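Local coordinates for separin (Saccharomyces cerevisiae, PDB 5U1T), which is a caspase-like cysteine protease that cleaves the MCD1/SCC1 subunit of cohesin at the onset of anaphase and is held inactive by securin for most of the cell cycle, at residues S396-A401 with L411-N416; R433-F438 with I482-R487; I1408-S1413 with A1439-Q1444; K1430-K1435 with M1548-N1553. All coordinates share one frame; numbering follows the deposited sequence.

Contact 1 (S396-A401 with L411-N416)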
loop_
_atom_site.group_PDB
_atom_site.type_symbol
_atom_site.label_atom_id
_atom_site.label_comp_id
_atom_site.label_asym_id
_atom_site.label_seq_id
_atom_site.Cartn_x
_atom_site.Cartn_y
_atom_site.Cartn_z
ATOM N N SER A 396 -32.373 -20.288 -32.866
ATOM C CA SER A 396 -33.238 -19.750 -31.825
ATOM C C SER A 396 -34.463 -20.643 -31.609
ATOM O O SER A 396 -34.804 -20.976 -30.471
ATOM C CB SER A 396 -33.669 -18.317 -32.165
ATOM O OG SER A 396 -32.680 -17.374 -31.782
ATOM N N VAL A 397 -35.117 -21.045 -32.696
ATOM C CA VAL A 397 -36.327 -21.850 -32.584
ATOM C C VAL A 397 -36.006 -23.212 -31.972
ATOM O O VAL A 397 -36.726 -23.690 -31.098
ATOM C CB VAL A 397 -37.020 -22.009 -33.951
ATOM C CG1 VAL A 397 -38.199 -22.981 -33.863
ATOM C CG2 VAL A 397 -37.488 -20.653 -34.434
ATOM N N LEU A 398 -34.907 -23.815 -32.405
ATOM C CA LEU A 398 -34.446 -25.064 -31.815
ATOM C C LEU A 398 -34.228 -24.900 -30.317
ATOM O O LEU A 398 -34.645 -25.754 -29.530
ATOM C CB LEU A 398 -33.156 -25.548 -32.489
ATOM C CG LEU A 398 -33.291 -26.271 -33.832
ATOM C CD1 LEU A 398 -31.930 -26.454 -34.455
ATOM C CD2 LEU A 398 -33.972 -27.606 -33.629
ATOM N N PHE A 399 -33.591 -23.800 -29.920
ATOM C CA PHE A 399 -33.322 -23.574 -28.509
ATOM C C PHE A 399 -34.601 -23.465 -27.696
ATOM O O PHE A 399 -34.686 -23.965 -26.574
ATOM C CB PHE A 399 -32.500 -22.313 -28.293
ATOM C CG PHE A 399 -32.442 -21.899 -26.859
ATOM C CD1 PHE A 399 -31.632 -22.583 -25.963
ATOM C CD2 PHE A 399 -33.224 -20.857 -26.388
ATOM C CE1 PHE A 399 -31.583 -22.220 -24.621
ATOM C CE2 PHE A 399 -33.181 -20.491 -25.054
ATOM C CZ PHE A 399 -32.361 -21.177 -24.169
ATOM N N ASN A 400 -35.588 -22.790 -28.268
ATOM C CA ASN A 400 -36.859 -22.579 -27.593
ATOM C C ASN A 400 -37.640 -23.869 -27.414
ATOM O O ASN A 400 -38.284 -24.078 -26.386
ATOM C CB ASN A 400 -37.710 -21.571 -28.360
ATOM C CG ASN A 400 -37.117 -20.177 -28.351
ATOM O OD1 ASN A 400 -36.303 -19.822 -27.488
ATOM N ND2 ASN A 400 -37.534 -19.369 -29.318
ATOM N N ALA A 401 -37.594 -24.728 -28.424
ATOM C CA ALA A 401 -38.147 -26.061 -28.282
ATOM C C ALA A 401 -37.420 -26.783 -27.145
ATOM O O ALA A 401 -38.062 -27.409 -26.303
ATOM C CB ALA A 401 -38.037 -26.838 -29.588
ATOM N N LEU A 411 -31.509 -29.351 -27.357
ATOM C CA LEU A 411 -30.442 -28.455 -26.930
ATOM C C LEU A 411 -29.134 -28.898 -27.556
ATOM O O LEU A 411 -28.365 -28.069 -28.042
ATOM C CB LEU A 411 -30.318 -28.411 -25.403
ATOM C CG LEU A 411 -29.281 -27.422 -24.875
ATOM C CD1 LEU A 411 -29.649 -26.021 -25.324
ATOM C CD2 LEU A 411 -29.167 -27.493 -23.361
ATOM N N LEU A 412 -28.881 -30.204 -27.550
ATOM C CA LEU A 412 -27.709 -30.725 -28.240
ATOM C C LEU A 412 -27.797 -30.353 -29.715
ATOM O O LEU A 412 -26.802 -29.952 -30.320
ATOM C CB LEU A 412 -27.581 -32.235 -28.065
ATOM C CG LEU A 412 -26.943 -32.704 -26.756
ATOM C CD1 LEU A 412 -27.135 -34.197 -26.566
ATOM C CD2 LEU A 412 -25.475 -32.347 -26.723
ATOM N N LYS A 413 -28.990 -30.433 -30.287
ATOM C CA LYS A 413 -29.135 -30.066 -31.688
ATOM C C LYS A 413 -28.885 -28.567 -31.879
ATOM O O LYS A 413 -28.305 -28.136 -32.872
ATOM C CB LYS A 413 -30.517 -30.461 -32.218
ATOM C CG LYS A 413 -30.506 -30.793 -33.706
ATOM C CD LYS A 413 -31.895 -30.859 -34.298
ATOM C CE LYS A 413 -31.856 -31.228 -35.803
ATOM N NZ LYS A 413 -30.968 -30.292 -36.582
ATOM N N THR A 414 -29.309 -27.779 -30.904
ATOM C CA THR A 414 -29.094 -26.341 -30.928
ATOM C C THR A 414 -27.605 -25.971 -30.876
ATOM O O THR A 414 -27.114 -25.242 -31.740
ATOM C CB THR A 414 -29.831 -25.671 -29.756
ATOM O OG1 THR A 414 -31.241 -25.905 -29.895
ATOM C CG2 THR A 414 -29.536 -24.158 -29.703
ATOM N N ALA A 415 -26.901 -26.468 -29.859
ATOM C CA ALA A 415 -25.459 -26.285 -29.718
ATOM C C ALA A 415 -24.713 -26.580 -31.013
ATOM O O ALA A 415 -23.896 -25.786 -31.483
ATOM C CB ALA A 415 -24.926 -27.179 -28.597
ATOM N N ASN A 416 -25.001 -27.731 -31.600
ATOM C CA ASN A 416 -24.268 -28.143 -32.782
ATOM C C ASN A 416 -24.524 -27.261 -33.989
ATOM O O ASN A 416 -23.619 -27.010 -34.770
ATOM C CB ASN A 416 -24.585 -29.584 -33.117
ATOM C CG ASN A 416 -23.418 -30.282 -33.743
ATOM O OD1 ASN A 416 -22.268 -29.925 -33.506
ATOM N ND2 ASN A 416 -23.701 -31.275 -34.569
#
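Leu398 and Phe399 pack on Leu411, Lys413 and Thr414 in a buried, mainly apolar contact between two helices of the helical part of separase. Helix 388-404 lies against helix 408-425. The axes of the two segments approach to 8.3 Å and run nearly antiparallel, at 157°. The backbones come closest at Leu398 and Thr414, whose CA atoms are 5.6 Å apart. Thr414 fills this narrow place with two short branches. Its OG1 lies 3.2 Å from CB of Leu398, and its CG2 lies 3.8 Å from CB of Phe399. A chi1 of -62° sets OG1 beside the backbone N of Thr414 and CG2 opposite that N. The hydroxyl is hydrogen-bonded within its own helix, to Phe410 O. A short loop joins the two helices, so the unit is an alpha-alpha hairpin. Flanking Thr414, Phe399 and Leu411 run alongside each other in the same direction. CD1 of Leu411 meets the ring edge, near the ring plane, 4.0 Å from CD1 of Phe399. Leu398 and Lys413 meet at an angle, with CD2 of Leu398 at 3.9 Å from CD of Lys413. The lysine uses its aliphatic part here. Helix 431-444 reaches Phe399 and Leu411 through Ser444, and helix 365-384 borders Leu398 and Lys413. The chain of another protein packs on Ser396, Val397, Phe399 and Asn400.

Contact 2 (R433-F438 with I482-R487)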
loop_
_atom_site.group_PDB
_atom_site.type_symbol
_atom_site.label_atom_id
_atom_site.label_comp_id
_atom_site.label_asym_id
_atom_site.label_seq_id
_atom_site.Cartn_x
_atom_site.Cartn_y
_atom_site.Cartn_z
ATOM N N ARG A 433 -19.853 -13.652 -29.266
ATOM C CA ARG A 433 -21.271 -13.962 -29.452
ATOM C C ARG A 433 -21.597 -15.406 -29.089
ATOM O O ARG A 433 -22.567 -15.681 -28.384
ATOM C CB ARG A 433 -21.703 -13.727 -30.898
ATOM C CG ARG A 433 -21.802 -12.296 -31.343
ATOM C CD ARG A 433 -22.294 -12.246 -32.797
ATOM N NE ARG A 433 -22.341 -10.873 -33.316
ATOM C CZ ARG A 433 -22.860 -10.526 -34.495
ATOM N NH1 ARG A 433 -23.390 -11.455 -35.300
ATOM N NH2 ARG A 433 -22.858 -9.243 -34.863
ATOM N N THR A 434 -20.787 -16.329 -29.593
ATOM C CA THR A 434 -21.034 -17.739 -29.365
ATOM C C THR A 434 -20.932 -18.083 -27.890
ATOM O O THR A 434 -21.813 -18.749 -27.342
ATOM C CB THR A 434 -20.057 -18.617 -30.162
ATOM O OG1 THR A 434 -20.251 -18.384 -31.566
ATOM C CG2 THR A 434 -20.294 -20.086 -29.857
ATOM N N ILE A 435 -19.864 -17.619 -27.251
ATOM C CA ILE A 435 -19.607 -17.945 -25.860
ATOM C C ILE A 435 -20.770 -17.454 -25.008
ATOM O O ILE A 435 -21.201 -18.137 -24.079
ATOM C CB ILE A 435 -18.256 -17.339 -25.385
ATOM C CG1 ILE A 435 -17.128 -17.848 -26.283
ATOM C CG2 ILE A 435 -17.966 -17.697 -23.938
ATOM C CD1 ILE A 435 -15.759 -17.513 -25.802
ATOM N N LEU A 436 -21.300 -16.284 -25.351
ATOM C CA LEU A 436 -22.414 -15.716 -24.599
ATOM C C LEU A 436 -23.683 -16.504 -24.879
ATOM O O LEU A 436 -24.530 -16.652 -23.994
ATOM C CB LEU A 436 -22.620 -14.239 -24.938
ATOM C CG LEU A 436 -21.525 -13.264 -24.505
ATOM C CD1 LEU A 436 -21.857 -11.854 -24.961
ATOM C CD2 LEU A 436 -21.328 -13.318 -23.008
ATOM N N LYS A 437 -23.815 -17.002 -26.112
ATOM C CA LYS A 437 -24.927 -17.892 -26.473
ATOM C C LYS A 437 -24.857 -19.189 -25.690
ATOM O O LYS A 437 -25.846 -19.628 -25.110
ATOM C CB LYS A 437 -24.926 -18.212 -27.973
ATOM C CG LYS A 437 -25.487 -17.123 -28.851
ATOM C CD LYS A 437 -25.740 -17.624 -30.239
ATOM C CE LYS A 437 -26.625 -16.664 -31.011
ATOM N NZ LYS A 437 -27.319 -17.356 -32.159
ATOM N N PHE A 438 -23.671 -19.793 -25.684
ATOM C CA PHE A 438 -23.466 -21.073 -25.037
ATOM C C PHE A 438 -23.649 -20.922 -23.537
ATOM O O PHE A 438 -24.031 -21.870 -22.851
ATOM C CB PHE A 438 -22.092 -21.651 -25.391
ATOM C CG PHE A 438 -22.141 -22.724 -26.485
ATOM C CD1 PHE A 438 -22.325 -24.068 -26.165
ATOM C CD2 PHE A 438 -22.011 -22.384 -27.821
ATOM C CE1 PHE A 438 -22.364 -25.043 -27.149
ATOM C CE2 PHE A 438 -22.051 -23.358 -28.814
ATOM C CZ PHE A 438 -22.230 -24.689 -28.477
ATOM N N ILE A 482 -15.073 -17.633 -17.578
ATOM C CA ILE A 482 -15.976 -16.725 -16.898
ATOM C C ILE A 482 -17.444 -17.038 -17.185
ATOM O O ILE A 482 -18.236 -17.160 -16.256
ATOM C CB ILE A 482 -15.691 -15.271 -17.287
ATOM C CG1 ILE A 482 -14.404 -14.799 -16.619
ATOM C CG2 ILE A 482 -16.832 -14.379 -16.874
ATOM C CD1 ILE A 482 -13.703 -13.681 -17.359
ATOM N N HIS A 483 -17.824 -17.182 -18.450
ATOM C CA HIS A 483 -19.252 -17.226 -18.769
ATOM C C HIS A 483 -19.876 -18.622 -18.782
ATOM O O HIS A 483 -21.104 -18.744 -18.766
ATOM C CB HIS A 483 -19.508 -16.575 -20.127
ATOM C CG HIS A 483 -19.129 -15.129 -20.187
ATOM N ND1 HIS A 483 -20.061 -14.111 -20.147
ATOM C CD2 HIS A 483 -17.921 -14.525 -20.293
ATOM C CE1 HIS A 483 -19.442 -12.947 -20.226
ATOM N NE2 HIS A 483 -18.143 -13.170 -20.314
ATOM N N CYS A 484 -19.042 -19.662 -18.828
ATOM C CA CYS A 484 -19.526 -21.016 -19.079
ATOM C C CYS A 484 -18.997 -22.050 -18.098
ATOM O O CYS A 484 -19.785 -22.766 -17.485
ATOM C CB CYS A 484 -19.174 -21.448 -20.503
ATOM S SG CYS A 484 -20.070 -20.562 -21.807
ATOM N N PHE A 485 -17.678 -22.138 -17.956
ATOM C CA PHE A 485 -17.055 -23.167 -17.124
ATOM C C PHE A 485 -17.506 -23.084 -15.677
ATOM O O PHE A 485 -17.775 -24.095 -15.049
ATOM C CB PHE A 485 -15.537 -23.060 -17.207
ATOM C CG PHE A 485 -14.809 -24.013 -16.319
ATOM C CD1 PHE A 485 -14.641 -25.328 -16.685
ATOM C CD2 PHE A 485 -14.264 -23.583 -15.117
ATOM C CE1 PHE A 485 -13.961 -26.204 -15.870
ATOM C CE2 PHE A 485 -13.578 -24.449 -14.295
ATOM C CZ PHE A 485 -13.432 -25.767 -14.665
ATOM N N THR A 486 -17.611 -21.870 -15.160
ATOM C CA THR A 486 -17.961 -21.628 -13.753
ATOM C C THR A 486 -19.390 -22.068 -13.399
ATOM O O THR A 486 -19.706 -22.348 -12.239
ATOM C CB THR A 486 -17.816 -20.149 -13.423
ATOM O OG1 THR A 486 -18.590 -19.397 -14.370
ATOM C CG2 THR A 486 -16.352 -19.721 -13.494
ATOM N N ARG A 487 -20.241 -22.135 -14.419
ATOM C CA ARG A 487 -21.599 -22.659 -14.277
ATOM C C ARG A 487 -21.640 -24.177 -14.137
ATOM O O ARG A 487 -22.682 -24.747 -13.839
ATOM C CB ARG A 487 -22.443 -22.249 -15.479
ATOM C CG ARG A 487 -22.303 -20.798 -15.803
ATOM C CD ARG A 487 -23.147 -20.427 -16.977
ATOM N NE ARG A 487 -24.473 -19.981 -16.565
ATOM C CZ ARG A 487 -24.717 -18.793 -16.020
ATOM N NH1 ARG A 487 -23.708 -17.941 -15.809
ATOM N NH2 ARG A 487 -25.963 -18.461 -15.677
#
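The His483 ring meets one methyl of Leu436. CD2 of Leu436 approaches obliquely on the ND1-CE1 side and lies 3.2 Å from ND1 of His483. The ring's polar partner is elsewhere: ND1 is hydrogen-bonded to Glu439 OE1, which restrains its rotation. The second flat group, the Phe438 ring, leads away from 482-487. Thr434 O lies at its edge, in the ring plane, and Phe441 meets it edge-to-face. What Phe438 offers Cys484 is its base, with CB 4.3 Å from SG of Cys484. Ile435 covers the same sulfur with CG2, which is 4.1 Å from SG of Cys484. A chi1 of -57° places this CG2 opposite the backbone N of Ile435. The sulfur also lies 3.5 Å from Ile435 O. In 482-487 the chain makes a wider, pi-type turn at 482-485. Thr486 OG1 donates to Ile482 O from above the carbonyl plane, at 2.9 Å. Glu439 also forms a salt bridge with Arg487, so it ties 482-487 to helix 431-444 at two residues. This is helix packing in the helical domain: helix 431-444 lies against helix 470-485 and helix 408-425, while helix 448-458 touches both Phe438 and Cys484.

Contact 3 (I1408-S1413 with A1439-Q1444)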
loop_
_atom_site.group_PDB
_atom_site.type_symbol
_atom_site.label_atom_id
_atom_site.label_comp_id
_atom_site.label_asym_id
_atom_site.label_seq_id
_atom_site.Cartn_x
_atom_site.Cartn_y
_atom_site.Cartn_z
ATOM N N ILE A 1408 -8.162 19.367 56.255
ATOM C CA ILE A 1408 -7.749 18.027 56.565
ATOM C C ILE A 1408 -8.816 17.415 57.472
ATOM O O ILE A 1408 -8.658 16.325 58.009
ATOM C CB ILE A 1408 -6.363 18.086 57.221
ATOM C CG1 ILE A 1408 -5.756 16.709 57.463
ATOM C CG2 ILE A 1408 -6.413 18.940 58.497
ATOM C CD1 ILE A 1408 -4.517 16.796 58.354
ATOM N N GLU A 1409 -9.934 18.120 57.610
ATOM C CA GLU A 1409 -10.946 17.740 58.586
ATOM C C GLU A 1409 -11.956 16.739 58.057
ATOM O O GLU A 1409 -12.798 16.274 58.817
ATOM C CB GLU A 1409 -11.681 18.979 59.098
ATOM C CG GLU A 1409 -10.812 19.923 59.929
ATOM C CD GLU A 1409 -11.541 21.193 60.372
ATOM O OE1 GLU A 1409 -12.675 21.433 59.872
ATOM O OE2 GLU A 1409 -10.991 21.955 61.204
ATOM N N ASP A 1410 -11.868 16.410 56.765
ATOM C CA ASP A 1410 -12.681 15.348 56.156
ATOM C C ASP A 1410 -12.305 15.030 54.705
ATOM O O ASP A 1410 -11.508 15.729 54.077
ATOM C CB ASP A 1410 -14.169 15.703 56.209
ATOM C CG ASP A 1410 -14.454 17.120 55.741
ATOM O OD1 ASP A 1410 -13.877 17.548 54.716
ATOM O OD2 ASP A 1410 -15.263 17.805 56.412
ATOM N N ASN A 1411 -12.909 13.967 54.186
ATOM C CA ASN A 1411 -12.713 13.540 52.808
ATOM C C ASN A 1411 -11.262 13.319 52.409
ATOM O O ASN A 1411 -10.834 13.772 51.346
ATOM C CB ASN A 1411 -13.344 14.547 51.850
ATOM C CG ASN A 1411 -14.692 14.092 51.345
ATOM O OD1 ASN A 1411 -15.711 14.708 51.645
ATOM N ND2 ASN A 1411 -14.708 12.997 50.581
ATOM N N ILE A 1412 -10.514 12.611 53.249
ATOM C CA ILE A 1412 -9.136 12.260 52.921
ATOM C C ILE A 1412 -9.002 10.753 52.581
ATOM O O ILE A 1412 -9.543 9.891 53.282
ATOM C CB ILE A 1412 -8.185 12.683 54.076
ATOM C CG1 ILE A 1412 -8.519 11.953 55.371
ATOM C CG2 ILE A 1412 -8.214 14.182 54.275
ATOM C CD1 ILE A 1412 -7.633 10.798 55.655
ATOM N N SER A 1413 -8.307 10.454 51.482
ATOM C CA SER A 1413 -8.140 9.079 50.984
ATOM C C SER A 1413 -6.764 8.523 51.315
ATOM O O SER A 1413 -5.780 9.262 51.348
ATOM C CB SER A 1413 -8.345 9.006 49.464
ATOM O OG SER A 1413 -9.605 9.506 49.064
ATOM N N ALA A 1439 -12.970 9.456 62.973
ATOM C CA ALA A 1439 -13.441 10.797 63.301
ATOM C C ALA A 1439 -13.073 11.813 62.218
ATOM O O ALA A 1439 -12.479 12.859 62.515
ATOM C CB ALA A 1439 -12.879 11.237 64.652
ATOM N N LYS A 1440 -13.439 11.501 60.972
ATOM C CA LYS A 1440 -13.156 12.346 59.805
ATOM C C LYS A 1440 -13.949 11.845 58.597
ATOM O O LYS A 1440 -13.508 10.921 57.920
ATOM C CB LYS A 1440 -11.661 12.340 59.496
ATOM C CG LYS A 1440 -11.081 13.648 59.033
ATOM C CD LYS A 1440 -9.599 13.698 59.359
ATOM C CE LYS A 1440 -9.357 13.816 60.863
ATOM N NZ LYS A 1440 -9.745 15.150 61.426
ATOM N N PRO A 1441 -15.119 12.456 58.323
ATOM C CA PRO A 1441 -16.140 11.914 57.399
ATOM C C PRO A 1441 -15.720 11.770 55.929
ATOM O O PRO A 1441 -14.757 12.389 55.482
ATOM C CB PRO A 1441 -17.295 12.917 57.521
ATOM C CG PRO A 1441 -16.698 14.163 58.110
ATOM C CD PRO A 1441 -15.544 13.722 58.955
ATOM N N SER A 1442 -16.466 10.945 55.196
ATOM C CA SER A 1442 -16.227 10.637 53.777
ATOM C C SER A 1442 -14.777 10.280 53.435
ATOM O O SER A 1442 -14.320 10.488 52.303
ATOM C CB SER A 1442 -16.676 11.799 52.885
ATOM O OG SER A 1442 -16.364 11.522 51.519
ATOM N N SER A 1443 -14.062 9.732 54.409
ATOM C CA SER A 1443 -12.693 9.297 54.185
ATOM C C SER A 1443 -12.653 7.810 53.903
ATOM O O SER A 1443 -13.461 7.057 54.432
ATOM C CB SER A 1443 -11.824 9.641 55.391
ATOM O OG SER A 1443 -11.526 11.025 55.397
ATOM N N GLN A 1444 -11.715 7.391 53.062
ATOM C CA GLN A 1444 -11.635 5.985 52.671
ATOM C C GLN A 1444 -10.211 5.463 52.852
ATOM O O GLN A 1444 -9.243 6.197 52.675
ATOM C CB GLN A 1444 -12.110 5.795 51.218
ATOM C CG GLN A 1444 -12.287 4.336 50.785
ATOM C CD GLN A 1444 -12.887 4.179 49.383
ATOM O OE1 GLN A 1444 -13.042 5.153 48.641
ATOM N NE2 GLN A 1444 -13.221 2.942 49.017
#
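Ile1412 and Ser1443 meet near the start of two neighbouring parallel strands, 1412-1416 and 1444-1447. With helix 1423-1436 between them, the strands form a beta-alpha-beta crossover in the six-stranded sheet of the caspase-like protease fold. Ile1412 N donates to the side chain of Ser1443, with OG at 2.9 Å and an angle of 155°. The serine hydroxyl thus takes the place of a backbone acceptor. A chi1 of -76° turns this OG beside the serine's own N. Next, Gln1444 N gives a weak bond to Ile1412 O, and Ser1413 forms a parallel bridge with Gln1444. One residue before Ile1412, Asn1411 N donates to Pro1441 O at 2.8 Å. The proline ring lies along Asp1410, with CG of Pro1441 3.5 Å from CB of Asp1410. Lys1440 curls back, bent at chi3 and chi4, across the backbone of Ile1408 and Glu1409. Its CG is 3.1 Å from Glu1409 O, and its CD is 3.1 Å from Ile1408 O. With an alanine here the aliphatic chain would be gone, and the carbonyls of Ile1408 and Glu1409 would probably lose their cover on this side. Further out, strand 1465-1469 lies on the other side of strand 1412-1416; the backbone of Ser1413 is hydrogen-bonded to Leu1465 and Val1467, and Ile1412 packs on Leu1465. Just before that strand, OG of Ser1463 is hydrogen-bonded to OG of Ser1413.

Contact 4 (K1430-K1435 with M1548-N1553)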
loop_
_atom_site.group_PDB
_atom_site.type_symbol
_atom_site.label_atom_id
_atom_site.label_comp_id
_atom_site.label_asym_id
_atom_site.label_seq_id
_atom_site.Cartn_x
_atom_site.Cartn_y
_atom_site.Cartn_z
ATOM N N LYS A 1430 -0.973 1.350 60.176
ATOM C CA LYS A 1430 -2.293 0.768 60.429
ATOM C C LYS A 1430 -3.049 1.629 61.427
ATOM O O LYS A 1430 -4.190 2.020 61.187
ATOM C CB LYS A 1430 -2.152 -0.672 60.945
ATOM C CG LYS A 1430 -3.435 -1.485 60.966
ATOM C CD LYS A 1430 -3.183 -2.982 61.234
ATOM C CE LYS A 1430 -2.324 -3.622 60.135
ATOM N NZ LYS A 1430 -2.610 -5.084 59.953
ATOM N N GLY A 1431 -2.366 1.957 62.521
ATOM C CA GLY A 1431 -2.916 2.755 63.603
ATOM C C GLY A 1431 -3.545 4.084 63.225
ATOM O O GLY A 1431 -4.763 4.229 63.318
ATOM N N MET A 1432 -2.723 5.049 62.807
ATOM C CA MET A 1432 -3.206 6.401 62.507
ATOM C C MET A 1432 -4.227 6.459 61.360
ATOM O O MET A 1432 -5.195 7.222 61.425
ATOM C CB MET A 1432 -2.025 7.326 62.189
ATOM C CG MET A 1432 -2.420 8.645 61.541
ATOM S SD MET A 1432 -1.002 9.576 60.935
ATOM C CE MET A 1432 -0.400 10.280 62.471
ATOM N N PHE A 1433 -4.021 5.654 60.319
ATOM C CA PHE A 1433 -4.901 5.711 59.152
ATOM C C PHE A 1433 -6.317 5.254 59.497
ATOM O O PHE A 1433 -7.291 5.931 59.164
ATOM C CB PHE A 1433 -4.341 4.869 57.995
ATOM C CG PHE A 1433 -3.224 5.541 57.238
ATOM C CD1 PHE A 1433 -2.700 6.760 57.668
ATOM C CD2 PHE A 1433 -2.702 4.963 56.089
ATOM C CE1 PHE A 1433 -1.667 7.386 56.964
ATOM C CE2 PHE A 1433 -1.671 5.586 55.385
ATOM C CZ PHE A 1433 -1.156 6.796 55.824
ATOM N N GLN A 1434 -6.430 4.117 60.176
ATOM C CA GLN A 1434 -7.740 3.571 60.514
ATOM C C GLN A 1434 -8.473 4.493 61.485
ATOM O O GLN A 1434 -9.700 4.447 61.588
ATOM C CB GLN A 1434 -7.604 2.174 61.118
ATOM C CG GLN A 1434 -7.043 2.202 62.536
ATOM C CD GLN A 1434 -6.854 0.824 63.136
ATOM O OE1 GLN A 1434 -6.827 -0.182 62.416
ATOM N NE2 GLN A 1434 -6.718 0.769 64.469
ATOM N N LYS A 1435 -7.716 5.317 62.206
ATOM C CA LYS A 1435 -8.293 6.284 63.130
ATOM C C LYS A 1435 -8.882 7.458 62.375
ATOM O O LYS A 1435 -9.936 7.975 62.727
ATOM C CB LYS A 1435 -7.245 6.787 64.118
ATOM C CG LYS A 1435 -6.844 5.781 65.166
ATOM C CD LYS A 1435 -5.650 6.304 65.941
ATOM C CE LYS A 1435 -5.348 5.463 67.174
ATOM N NZ LYS A 1435 -4.070 5.902 67.804
ATOM N N MET A 1548 3.978 18.205 59.554
ATOM C CA MET A 1548 2.958 18.898 58.792
ATOM C C MET A 1548 1.659 19.004 59.572
ATOM O O MET A 1548 0.834 19.861 59.289
ATOM C CB MET A 1548 2.733 18.236 57.433
ATOM C CG MET A 1548 2.427 19.231 56.324
ATOM S SD MET A 1548 2.699 18.598 54.672
ATOM C CE MET A 1548 3.599 17.140 55.124
ATOM N N GLY A 1549 1.484 18.126 60.549
ATOM C CA GLY A 1549 0.310 18.145 61.388
ATOM C C GLY A 1549 -0.720 17.104 61.042
ATOM O O GLY A 1549 -1.829 17.127 61.548
ATOM N N PHE A 1550 -0.350 16.177 60.178
ATOM C CA PHE A 1550 -1.267 15.142 59.764
ATOM C C PHE A 1550 -1.557 14.197 60.890
ATOM O O PHE A 1550 -0.869 13.202 61.078
ATOM C CB PHE A 1550 -0.707 14.354 58.601
ATOM C CG PHE A 1550 -1.730 13.539 57.895
ATOM C CD1 PHE A 1550 -2.886 14.124 57.440
ATOM C CD2 PHE A 1550 -1.546 12.194 57.702
ATOM C CE1 PHE A 1550 -3.839 13.382 56.796
ATOM C CE2 PHE A 1550 -2.493 11.445 57.058
ATOM C CZ PHE A 1550 -3.640 12.042 56.608
ATOM N N ARG A 1551 -2.598 14.523 61.633
ATOM C CA ARG A 1551 -3.037 13.720 62.756
ATOM C C ARG A 1551 -4.557 13.696 62.828
ATOM O O ARG A 1551 -5.240 14.150 61.922
ATOM C CB ARG A 1551 -2.439 14.258 64.055
ATOM C CG ARG A 1551 -1.225 13.484 64.534
ATOM C CD ARG A 1551 -0.208 14.380 65.230
ATOM N NE ARG A 1551 -0.831 15.351 66.126
ATOM C CZ ARG A 1551 -0.596 15.437 67.433
ATOM N NH1 ARG A 1551 0.255 14.608 68.021
ATOM N NH2 ARG A 1551 -1.218 16.358 68.156
ATOM N N CYS A 1552 -5.097 13.164 63.911
ATOM C CA CYS A 1552 -6.536 13.098 64.040
ATOM C C CYS A 1552 -7.112 14.216 64.887
ATOM O O CYS A 1552 -8.321 14.395 64.919
ATOM C CB CYS A 1552 -6.952 11.742 64.581
ATOM S SG CYS A 1552 -6.569 10.398 63.445
ATOM N N ASN A 1553 -6.258 14.977 65.565
ATOM C CA ASN A 1553 -6.748 16.075 66.392
ATOM C C ASN A 1553 -6.517 17.430 65.747
ATOM O O ASN A 1553 -5.870 18.293 66.325
ATOM C CB ASN A 1553 -6.133 16.040 67.786
ATOM C CG ASN A 1553 -4.632 16.145 67.759
ATOM O OD1 ASN A 1553 -4.070 17.233 67.776
ATOM N ND2 ASN A 1553 -3.972 15.004 67.723
#
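A Met-aromatic contact between Met1432 and Phe1550 joins helix 1423-1436, the crossover helix of a beta-alpha-beta unit, to the loop after helix 1534-1548. The sulfur approaches the ring obliquely. SD of Met1432 is 5.2 Å from the centroid of the Phe1550 ring and 53° off its normal. Met1432 reaches out with CG opposite its backbone N (chi1 166°), then bends at chi3. The bend brings CE within 3.3 Å of Phe1550 O. The same methyl lies 3.9 Å from CG of Arg1551, whose chain it meets at about a right angle. Shortening Met1432 to an alanine removes SD and CE, and a gap is likely to open beside the Phe1550 ring and next to CG of Arg1551. Phe1433 supplies the second aromatic contact. Its CE1 comes to the edge of the Phe1550 ring, near that ring's plane, 4.1 Å from CE2 of Phe1550. Residues of the sheet touch the pair: Met1414 touches both phenylalanines, Val1467 touches Phe1433 and Leu1465 touches Phe1550. A Schellman motif ends helix 1534-1548. Gly1549 is its C-prime residue, with phi 102°; a CB at these backbone angles would be jammed against the preceding carbonyl O, which calls for glycine. Phe1550 N reaches back to Phe1545 O, and Gly1549 N to Glu1546 O. At the end of the contact, SG of Cys1552 rests 3.7 Å from CB of Lys1435.

How the contacts relate
The four contacts form two pairs. Contacts 1 and 2 lie in the helical part, with centres about 16 Å apart. They touch where CZ of Phe438 packs 3.6 Å from Ala415 O, joining the successive helices 408-425 and 431-444. Contacts 3 and 4 lie in the protease part, with centres about 11 Å apart. Their segments alternate along the chain. They touch where CD1 of Ile1408 lies 3.3 Å from CD1 of Phe1550, so segment 1548-1553 packs on contact 3 as well as on 1430-1435. Contacts 1 and 4 are on opposite sides of the chain's centre, about 103 Å apart between centres. All four lie away from Cys1497, the active-site residue inferred by similarity.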